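PDB 1W5B: CELL division protein FTSZ homolog 1 from Methanocaldococcus jannaschii, which binds GTP and probably hydrolyses it while polymerising into the Z ring that marks the division site and recruits other division proteins. Local coordinates for residues I40-C45 with F126-L131; S122-I127 with G151-A156; V277-A282 with S309-N314. One frame throughout, in Å; residues are numbered along the deposited sequence.

Contact 1: I40-C45 with F126-L131; sequences ITVVGC and FITCGL. With GTP (guanosine-5'-triphosphate), chain C.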
loop_
_atom_site.group_PDB
_atom_site.type_symbol
_atom_site.label_atom_id
_atom_site.label_comp_id
_atom_site.label_asym_id
_atom_site.label_seq_id
_atom_site.Cartn_x
_atom_site.Cartn_y
_atom_site.Cartn_z
ATOM N N ILE A 40 11.555 6.965 3.093
ATOM C CA ILE A 40 10.513 5.998 2.802
ATOM C C ILE A 40 11.051 4.916 1.884
ATOM O O ILE A 40 11.736 5.199 0.900
ATOM C CB ILE A 40 9.312 6.682 2.129
ATOM C CG1 ILE A 40 8.834 7.842 3.007
ATOM C CG2 ILE A 40 8.188 5.682 1.919
ATOM C CD1 ILE A 40 7.612 8.549 2.471
ATOM N N THR A 41 10.741 3.673 2.217
ATOM C CA THR A 41 11.185 2.534 1.433
ATOM C C THR A 41 10.001 1.639 1.108
ATOM O O THR A 41 9.175 1.358 1.975
ATOM C CB THR A 41 12.240 1.706 2.206
ATOM O OG1 THR A 41 13.362 2.540 2.525
ATOM C CG2 THR A 41 12.723 0.528 1.360
ATOM N N VAL A 42 9.907 1.213 -0.146
ATOM C CA VAL A 42 8.833 0.329 -0.558
ATOM C C VAL A 42 9.464 -1.030 -0.804
ATOM O O VAL A 42 10.422 -1.146 -1.568
ATOM C CB VAL A 42 8.145 0.803 -1.857
ATOM C CG1 VAL A 42 7.030 -0.169 -2.227
ATOM C CG2 VAL A 42 7.575 2.205 -1.668
ATOM N N VAL A 43 8.928 -2.052 -0.147
ATOM C CA VAL A 43 9.446 -3.407 -0.280
ATOM C C VAL A 43 8.434 -4.352 -0.924
ATOM O O VAL A 43 7.367 -4.601 -0.357
ATOM C CB VAL A 43 9.823 -3.998 1.102
ATOM C CG1 VAL A 43 10.376 -5.380 0.926
ATOM C CG2 VAL A 43 10.844 -3.118 1.798
ATOM N N GLY A 44 8.780 -4.875 -2.099
ATOM C CA GLY A 44 7.915 -5.815 -2.794
ATOM C C GLY A 44 8.455 -7.228 -2.626
ATOM O O GLY A 44 9.590 -7.503 -3.011
ATOM N N CYS A 45 7.645 -8.121 -2.055
ATOM C CA CYS A 45 8.046 -9.506 -1.805
ATOM C C CYS A 45 7.336 -10.464 -2.750
ATOM O O CYS A 45 6.130 -10.346 -2.957
ATOM C CB CYS A 45 7.700 -9.902 -0.370
ATOM S SG CYS A 45 8.094 -8.653 0.866
ATOM N N PHE A 126 6.921 0.551 3.447
ATOM C CA PHE A 126 5.707 0.024 2.836
ATOM C C PHE A 126 6.047 -1.364 2.322
ATOM O O PHE A 126 7.002 -1.536 1.567
ATOM C CB PHE A 126 5.245 0.883 1.659
ATOM C CG PHE A 126 4.643 2.194 2.057
ATOM C CD1 PHE A 126 5.452 3.259 2.457
ATOM C CD2 PHE A 126 3.265 2.373 2.026
ATOM C CE1 PHE A 126 4.891 4.486 2.821
ATOM C CE2 PHE A 126 2.689 3.593 2.386
ATOM C CZ PHE A 126 3.504 4.653 2.785
ATOM N N ILE A 127 5.256 -2.345 2.736
ATOM C CA ILE A 127 5.460 -3.729 2.348
ATOM C C ILE A 127 4.300 -4.133 1.454
ATOM O O ILE A 127 3.146 -4.093 1.876
ATOM C CB ILE A 127 5.480 -4.641 3.590
ATOM C CG1 ILE A 127 6.568 -4.178 4.550
ATOM C CG2 ILE A 127 5.749 -6.080 3.191
ATOM C CD1 ILE A 127 6.545 -4.921 5.865
ATOM N N THR A 128 4.605 -4.538 0.225
ATOM C CA THR A 128 3.571 -4.922 -0.711
ATOM C C THR A 128 3.823 -6.284 -1.342
ATOM O O THR A 128 4.968 -6.670 -1.602
ATOM C CB THR A 128 3.437 -3.865 -1.817
ATOM O OG1 THR A 128 2.273 -4.140 -2.598
ATOM C CG2 THR A 128 4.665 -3.868 -2.715
ATOM N N CYS A 129 2.745 -7.019 -1.579
ATOM C CA CYS A 129 2.850 -8.333 -2.192
ATOM C C CYS A 129 1.459 -8.875 -2.421
ATOM O O CYS A 129 0.486 -8.281 -1.978
ATOM C CB CYS A 129 3.605 -9.292 -1.273
ATOM S SG CYS A 129 2.617 -9.898 0.127
ATOM N N GLY A 130 1.371 -9.997 -3.125
ATOM C CA GLY A 130 0.089 -10.635 -3.348
ATOM C C GLY A 130 0.073 -11.825 -2.405
ATOM O O GLY A 130 0.957 -12.684 -2.479
ATOM N N LEU A 131 -0.895 -11.883 -1.498
ATOM C CA LEU A 131 -0.957 -12.998 -0.558
ATOM C C LEU A 131 -1.546 -14.222 -1.256
ATOM O O LEU A 131 -2.417 -14.090 -2.113
ATOM C CB LEU A 131 -1.802 -12.621 0.654
ATOM C CG LEU A 131 -1.301 -11.436 1.491
ATOM C CD1 LEU A 131 -2.284 -11.157 2.603
ATOM C CD2 LEU A 131 0.077 -11.749 2.080
HETATM P PG GTP C . 5.902 -18.543 -4.660
HETATM O O1G GTP C . 5.134 -19.769 -4.132
HETATM O O2G GTP C . 5.943 -18.521 -6.206
HETATM O O3G GTP C . 7.364 -18.557 -4.180
HETATM O O3B GTP C . 5.140 -17.210 -4.027
HETATM P PB GTP C . 4.988 -15.681 -4.597
HETATM O O1B GTP C . 6.054 -15.285 -5.514
HETATM O O2B GTP C . 4.773 -14.828 -3.350
HETATM O O3A GTP C . 3.669 -15.646 -5.408
HETATM P PA GTP C . 3.103 -14.611 -6.400
HETATM O O1A GTP C . 3.398 -15.028 -7.802
HETATM O O2A GTP C . 3.448 -13.249 -5.992
HETATM O "O5'" GTP C . 1.523 -14.940 -6.200
HETATM C "C5'" GTP C . 0.814 -14.607 -5.001
HETATM C "C4'" GTP C . -0.548 -14.046 -5.361
HETATM O "O4'" GTP C . -0.366 -12.820 -6.099
HETATM C "C3'" GTP C . -1.342 -14.968 -6.296
HETATM O "O3'" GTP C . -2.124 -15.868 -5.531
HETATM C "C2'" GTP C . -2.245 -13.986 -7.048
HETATM O "O2'" GTP C . -3.360 -13.647 -6.235
HETATM C "C1'" GTP C . -1.355 -12.731 -7.123
HETATM N N9 GTP C . -0.692 -12.517 -8.417
HETATM C C8 GTP C . 0.097 -13.431 -9.122
HETATM N N7 GTP C . 0.767 -12.892 -10.119
HETATM C C5 GTP C . 0.340 -11.578 -10.131
HETATM C C6 GTP C . 0.711 -10.481 -10.949
HETATM O O6 GTP C . 1.347 -10.516 -11.996
HETATM N N1 GTP C . 0.082 -9.281 -10.565
HETATM C C2 GTP C . -0.814 -9.152 -9.511
HETATM N N2 GTP C . -1.427 -8.008 -9.384
HETATM N N3 GTP C . -1.094 -10.138 -8.678
HETATM C C4 GTP C . -0.470 -11.307 -8.998
HETATM O O HOH W 1 3.823 -11.224 -4.106
#
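V43 N donates to F126 O over 2.6 Å in an almost straight bond (173° at the hydrogen), one of four backbone bonds that join the parallel strands 40-45 and 124-130. On one flank of it F126 N is taken up by T41 O; on the other, V43 O receives T128 N at 2.8 Å, and C45 N then closes on T128 O at 3.1 Å. Three of the carbonyls also draw a CA-H from across the pair: V42 CA points at F126 O, I127 CA at V43 O, and G44 CA at T128 O. The other edge of strand 40-45 is paired with K65 and V67 of strand 64-70, leaving its backbone bonded on both sides. C45 O turns instead to a water, which donates to it at 2.7 Å, accepts G130 N, and donates to O2A of the GTP alpha-phosphate at 2.8 Å.

Both threonine hydroxyls find partners elsewhere, T41 OG1 at S122 OG and T128 OG1 at V157 O. The CG2 methyl of T128, held between backbone N and carbonyl carbon while OG1 swings opposite the N (chi1 -170°), lies 3.8 Å from G44 CA. On the same face the CG2 methyl of I40 meets the F126 ring obliquely, 3.6 Å from CE1, and V223 of helix 207-227 packs on this ring. On the other face C45 SG approaches I127 CG2, where helix 135-149 packs against both residues. Adjacent parallel strands that carry the nucleotide at their C-terminal ends, the first, with G44 near its end, leading into the GTP-binding turn at G47 and A48 at the start of helix 46-59, are characteristic of the Rossmann-like GTPase domain shared by FtsZ and tubulin.

Contact 2: S122-I127 with G151-A156; sequences SDMVFI and GALTVA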
loop_
_atom_site.group_PDB
_atom_site.type_symbol
_atom_site.label_atom_id
_atom_site.label_comp_id
_atom_site.label_asym_id
_atom_site.label_seq_id
_atom_site.Cartn_x
_atom_site.Cartn_y
_atom_site.Cartn_z
ATOM N N SER A 122 15.243 3.637 7.468
ATOM C CA SER A 122 13.939 4.064 6.982
ATOM C C SER A 122 13.065 4.599 8.100
ATOM O O SER A 122 13.026 4.039 9.197
ATOM C CB SER A 122 13.216 2.900 6.296
ATOM O OG SER A 122 13.878 2.521 5.104
ATOM N N ASP A 123 12.373 5.697 7.817
ATOM C CA ASP A 123 11.462 6.287 8.781
ATOM C C ASP A 123 10.123 5.583 8.585
ATOM O O ASP A 123 9.334 5.444 9.518
ATOM C CB ASP A 123 11.289 7.785 8.512
ATOM C CG ASP A 123 12.584 8.559 8.659
ATOM O OD1 ASP A 123 13.195 8.488 9.747
ATOM O OD2 ASP A 123 12.984 9.241 7.691
ATOM N N MET A 124 9.885 5.126 7.359
ATOM C CA MET A 124 8.638 4.455 7.014
ATOM C C MET A 124 8.863 3.387 5.958
ATOM O O MET A 124 9.563 3.611 4.966
ATOM C CB MET A 124 7.632 5.495 6.520
ATOM C CG MET A 124 6.368 4.939 5.930
ATOM S SD MET A 124 5.165 6.255 5.777
ATOM C CE MET A 124 3.716 5.400 6.280
ATOM N N VAL A 125 8.277 2.219 6.183
ATOM C CA VAL A 125 8.424 1.109 5.257
ATOM C C VAL A 125 7.088 0.572 4.764
ATOM O O VAL A 125 6.226 0.189 5.561
ATOM C CB VAL A 125 9.190 -0.053 5.913
ATOM C CG1 VAL A 125 9.374 -1.191 4.911
ATOM C CG2 VAL A 125 10.531 0.441 6.424
ATOM N N PHE A 126 6.921 0.551 3.447
ATOM C CA PHE A 126 5.707 0.024 2.836
ATOM C C PHE A 126 6.047 -1.364 2.322
ATOM O O PHE A 126 7.002 -1.536 1.567
ATOM C CB PHE A 126 5.245 0.883 1.659
ATOM C CG PHE A 126 4.643 2.194 2.057
ATOM C CD1 PHE A 126 5.452 3.259 2.457
ATOM C CD2 PHE A 126 3.265 2.373 2.026
ATOM C CE1 PHE A 126 4.891 4.486 2.821
ATOM C CE2 PHE A 126 2.689 3.593 2.386
ATOM C CZ PHE A 126 3.504 4.653 2.785
ATOM N N ILE A 127 5.256 -2.345 2.736
ATOM C CA ILE A 127 5.460 -3.729 2.348
ATOM C C ILE A 127 4.300 -4.133 1.454
ATOM O O ILE A 127 3.146 -4.093 1.876
ATOM C CB ILE A 127 5.480 -4.641 3.590
ATOM C CG1 ILE A 127 6.568 -4.178 4.550
ATOM C CG2 ILE A 127 5.749 -6.080 3.191
ATOM C CD1 ILE A 127 6.545 -4.921 5.865
ATOM N N GLY A 151 12.612 0.447 14.051
ATOM C CA GLY A 151 11.882 1.667 14.368
ATOM C C GLY A 151 11.211 2.451 13.253
ATOM O O GLY A 151 11.099 3.679 13.323
ATOM N N ALA A 152 10.741 1.760 12.225
ATOM C CA ALA A 152 10.097 2.462 11.131
ATOM C C ALA A 152 8.591 2.304 11.180
ATOM O O ALA A 152 8.081 1.279 11.640
ATOM C CB ALA A 152 10.629 1.954 9.802
ATOM N N LEU A 153 7.880 3.337 10.738
ATOM C CA LEU A 153 6.427 3.265 10.675
ATOM C C LEU A 153 6.264 2.172 9.621
ATOM O O LEU A 153 6.774 2.302 8.506
ATOM C CB LEU A 153 5.844 4.586 10.177
ATOM C CG LEU A 153 4.328 4.608 9.940
ATOM C CD1 LEU A 153 3.602 4.228 11.219
ATOM C CD2 LEU A 153 3.893 5.999 9.477
ATOM N N THR A 154 5.581 1.096 9.988
ATOM C CA THR A 154 5.417 -0.058 9.111
ATOM C C THR A 154 4.022 -0.232 8.513
ATOM O O THR A 154 3.059 -0.491 9.226
ATOM C CB THR A 154 5.802 -1.339 9.879
ATOM O OG1 THR A 154 7.144 -1.208 10.372
ATOM C CG2 THR A 154 5.709 -2.548 8.983
ATOM N N VAL A 155 3.933 -0.122 7.191
ATOM C CA VAL A 155 2.657 -0.236 6.502
ATOM C C VAL A 155 2.689 -1.294 5.412
ATOM O O VAL A 155 3.640 -1.378 4.638
ATOM C CB VAL A 155 2.265 1.111 5.867
ATOM C CG1 VAL A 155 0.946 0.982 5.113
ATOM C CG2 VAL A 155 2.162 2.185 6.951
ATOM N N ALA A 156 1.643 -2.108 5.358
ATOM C CA ALA A 156 1.549 -3.135 4.338
ATOM C C ALA A 156 0.371 -2.807 3.427
ATOM O O ALA A 156 -0.615 -2.220 3.865
ATOM C CB ALA A 156 1.353 -4.517 4.979
#
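V155 O is approached by two donors of strand 124-130: I127 N binds it at 2.7 Å, lying in the carbonyl plane. F126 CA lies 3.1 Å from V155 O, its hydrogen directed at the oxygen. The alternation continues back along the pair, with V155 N on V125 O, V125 N on L153 O, and L153 N on D123 O, this last donor tilted 32° from the carbonyl plane. These parallel strands, 124-130 and 153-160, are the two arms of a beta-alpha-beta unit whose helix, 135-149, ends in a Schellman motif at G151 and packs on the face holding V125, I127 and T154. There A152 CB nestles against V125 CG2, and T154 OG1 is gripped by A152 O and by S147 OG of that helix.

On the opposite face M124 and L153 run side by side. The M124 chain runs out extended (chi1 171°) as far as a bend at chi3, and CE presses on L153 CD2 at 3.3 Å, tighter than usual, while also meeting V155 CG2 at 3.6 Å. Replacing M124 by alanine would remove CE and would probably leave L153 CD2 and V155 CG2 without their shared neighbour, opening a gap toward helix 236-243. V155 sets its CB over one face of the F126 ring, with CG1 4.1 Å from CD2.

Contact 3: V277-A282 with S309-N314; sequences VDIDGA and SRLDPN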
loop_
_atom_site.group_PDB
_atom_site.type_symbol
_atom_site.label_atom_id
_atom_site.label_comp_id
_atom_site.label_asym_id
_atom_site.label_seq_id
_atom_site.Cartn_x
_atom_site.Cartn_y
_atom_site.Cartn_z
ATOM N N VAL A 277 -16.632 -2.894 3.482
ATOM C CA VAL A 277 -16.790 -2.827 4.930
ATOM C C VAL A 277 -17.617 -1.599 5.288
ATOM O O VAL A 277 -17.757 -0.677 4.481
ATOM C CB VAL A 277 -15.410 -2.710 5.633
ATOM C CG1 VAL A 277 -14.690 -1.450 5.163
ATOM C CG2 VAL A 277 -15.583 -2.672 7.143
ATOM N N ASP A 278 -18.172 -1.596 6.493
ATOM C CA ASP A 278 -18.955 -0.462 6.962
ATOM C C ASP A 278 -17.935 0.596 7.376
ATOM O O ASP A 278 -17.136 0.368 8.281
ATOM C CB ASP A 278 -19.811 -0.870 8.165
ATOM C CG ASP A 278 -21.240 -0.367 8.064
ATOM O OD1 ASP A 278 -21.994 -0.884 7.213
ATOM O OD2 ASP A 278 -21.607 0.547 8.831
ATOM N N ILE A 279 -17.954 1.748 6.717
ATOM C CA ILE A 279 -16.997 2.802 7.030
ATOM C C ILE A 279 -17.405 3.747 8.158
ATOM O O ILE A 279 -16.567 4.476 8.690
ATOM C CB ILE A 279 -16.683 3.646 5.785
ATOM C CG1 ILE A 279 -17.960 4.317 5.277
ATOM C CG2 ILE A 279 -16.081 2.762 4.707
ATOM C CD1 ILE A 279 -17.733 5.307 4.153
ATOM N N ASP A 280 -18.681 3.738 8.529
ATOM C CA ASP A 280 -19.156 4.619 9.594
ATOM C C ASP A 280 -18.388 4.391 10.897
ATOM O O ASP A 280 -18.332 5.271 11.757
ATOM C CB ASP A 280 -20.652 4.409 9.836
ATOM C CG ASP A 280 -20.968 3.033 10.390
ATOM O OD1 ASP A 280 -22.159 2.761 10.655
ATOM O OD2 ASP A 280 -20.033 2.223 10.561
ATOM N N GLY A 281 -17.798 3.206 11.035
ATOM C CA GLY A 281 -17.039 2.891 12.233
ATOM C C GLY A 281 -15.545 3.027 12.001
ATOM O O GLY A 281 -14.746 2.314 12.607
ATOM N N ALA A 282 -15.169 3.948 11.117
ATOM C CA ALA A 282 -13.766 4.183 10.797
ATOM C C ALA A 282 -13.170 5.226 11.736
ATOM O O ALA A 282 -13.803 6.233 12.035
ATOM C CB ALA A 282 -13.634 4.644 9.351
ATOM N N SER A 309 -18.200 13.366 6.261
ATOM C CA SER A 309 -19.579 13.182 6.702
ATOM C C SER A 309 -19.973 11.711 6.831
ATOM O O SER A 309 -20.990 11.392 7.451
ATOM C CB SER A 309 -20.547 13.893 5.748
ATOM O OG SER A 309 -20.609 13.242 4.491
ATOM N N ARG A 310 -19.168 10.818 6.256
ATOM C CA ARG A 310 -19.455 9.386 6.316
ATOM C C ARG A 310 -18.752 8.707 7.484
ATOM O O ARG A 310 -19.181 7.649 7.943
ATOM C CB ARG A 310 -19.018 8.681 5.024
ATOM C CG ARG A 310 -19.517 9.305 3.735
ATOM C CD ARG A 310 -21.035 9.396 3.692
ATOM N NE ARG A 310 -21.496 10.126 2.513
ATOM C CZ ARG A 310 -21.509 9.630 1.279
ATOM N NH1 ARG A 310 -21.941 10.375 0.273
ATOM N NH2 ARG A 310 -21.103 8.387 1.052
ATOM N N LEU A 311 -17.667 9.306 7.962
ATOM C CA LEU A 311 -16.910 8.713 9.059
ATOM C C LEU A 311 -17.319 9.293 10.403
ATOM O O LEU A 311 -18.032 10.296 10.466
ATOM C CB LEU A 311 -15.412 8.950 8.844
ATOM C CG LEU A 311 -14.863 8.684 7.440
ATOM C CD1 LEU A 311 -13.422 9.126 7.374
ATOM C CD2 LEU A 311 -14.990 7.219 7.097
ATOM N N ASP A 312 -16.866 8.651 11.476
ATOM C CA ASP A 312 -17.158 9.118 12.823
ATOM C C ASP A 312 -16.679 10.571 12.906
ATOM O O ASP A 312 -15.586 10.899 12.438
ATOM C CB ASP A 312 -16.403 8.263 13.842
ATOM C CG ASP A 312 -16.860 8.512 15.266
ATOM O OD1 ASP A 312 -18.023 8.181 15.582
ATOM O OD2 ASP A 312 -16.058 9.039 16.070
ATOM N N PRO A 313 -17.485 11.460 13.499
ATOM C CA PRO A 313 -17.087 12.867 13.605
ATOM C C PRO A 313 -15.777 13.107 14.356
ATOM O O PRO A 313 -15.235 14.211 14.319
ATOM C CB PRO A 313 -18.289 13.512 14.292
ATOM C CG PRO A 313 -18.832 12.405 15.133
ATOM C CD PRO A 313 -18.758 11.221 14.198
ATOM N N ASN A 314 -15.270 12.071 15.023
ATOM C CA ASN A 314 -14.018 12.162 15.777
ATOM C C ASN A 314 -12.822 11.581 15.031
ATOM O O ASN A 314 -11.702 11.589 15.541
ATOM C CB ASN A 314 -14.156 11.436 17.115
ATOM C CG ASN A 314 -14.950 12.228 18.129
ATOM O OD1 ASN A 314 -15.378 11.691 19.148
ATOM N ND2 ASN A 314 -15.140 13.516 17.863
#
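I279 to A282 form a type I beta turn, closed by A282 N on I279 O at 2.9 Å, and the turn lies against the irregular backbone of R310-D312. Both loops belong to the C-terminal domain of FtsZ, where they lead into the neighbouring parallel strands 284-291 and 316-323 of its mixed sheet. Backbone meets backbone where D280 CA lies 3.5 Å from R310 O, with its hydrogen directed there.

Apolar groups do most of the joining. L311 sends its CD2 methyl into the turn, where it sits 3.5 Å from I279 O and 3.7 Å from A282 CB. I279 holds CG1 between its backbone N and carbonyl carbon (chi1 61°), which carries CD1 across to R310 CB at 3.7 Å. L270 of helix 261-270 touches both of these side chains, while the guanidinium of R310 leads away from the turn. D280 likewise directs its carboxylate elsewhere, with OD2 in a salt bridge to NH1 of R343. Toward the end of the contact D312 lays its CB 3.8 Å from A282 O, and its OD2 accepts a weak bond from N314 N at 3.3 Å.

Contacts 1 and 2 are neighbouring seams of one buried parallel sheet, with strand 124-130 shared by both, between 40-45 and 153-160, and T41 N probably bonds to M124 O where the strands begin. Their cohesion comes from regular backbone bonding with apolar faces covered by helices, yet contact 1 runs out to the nucleotide, whereas contact 2 closes a beta-alpha-beta unit farther from it. Contact 3 belongs to the C-terminal domain, its centre about 27 Å from that of contact 1 and 25 Å from that of contact 2. It is partly exposed, joins two loops instead of strands, and relies on a few methyl contacts, with the D280 carboxylate and R310 guanidinium directed away from the joint.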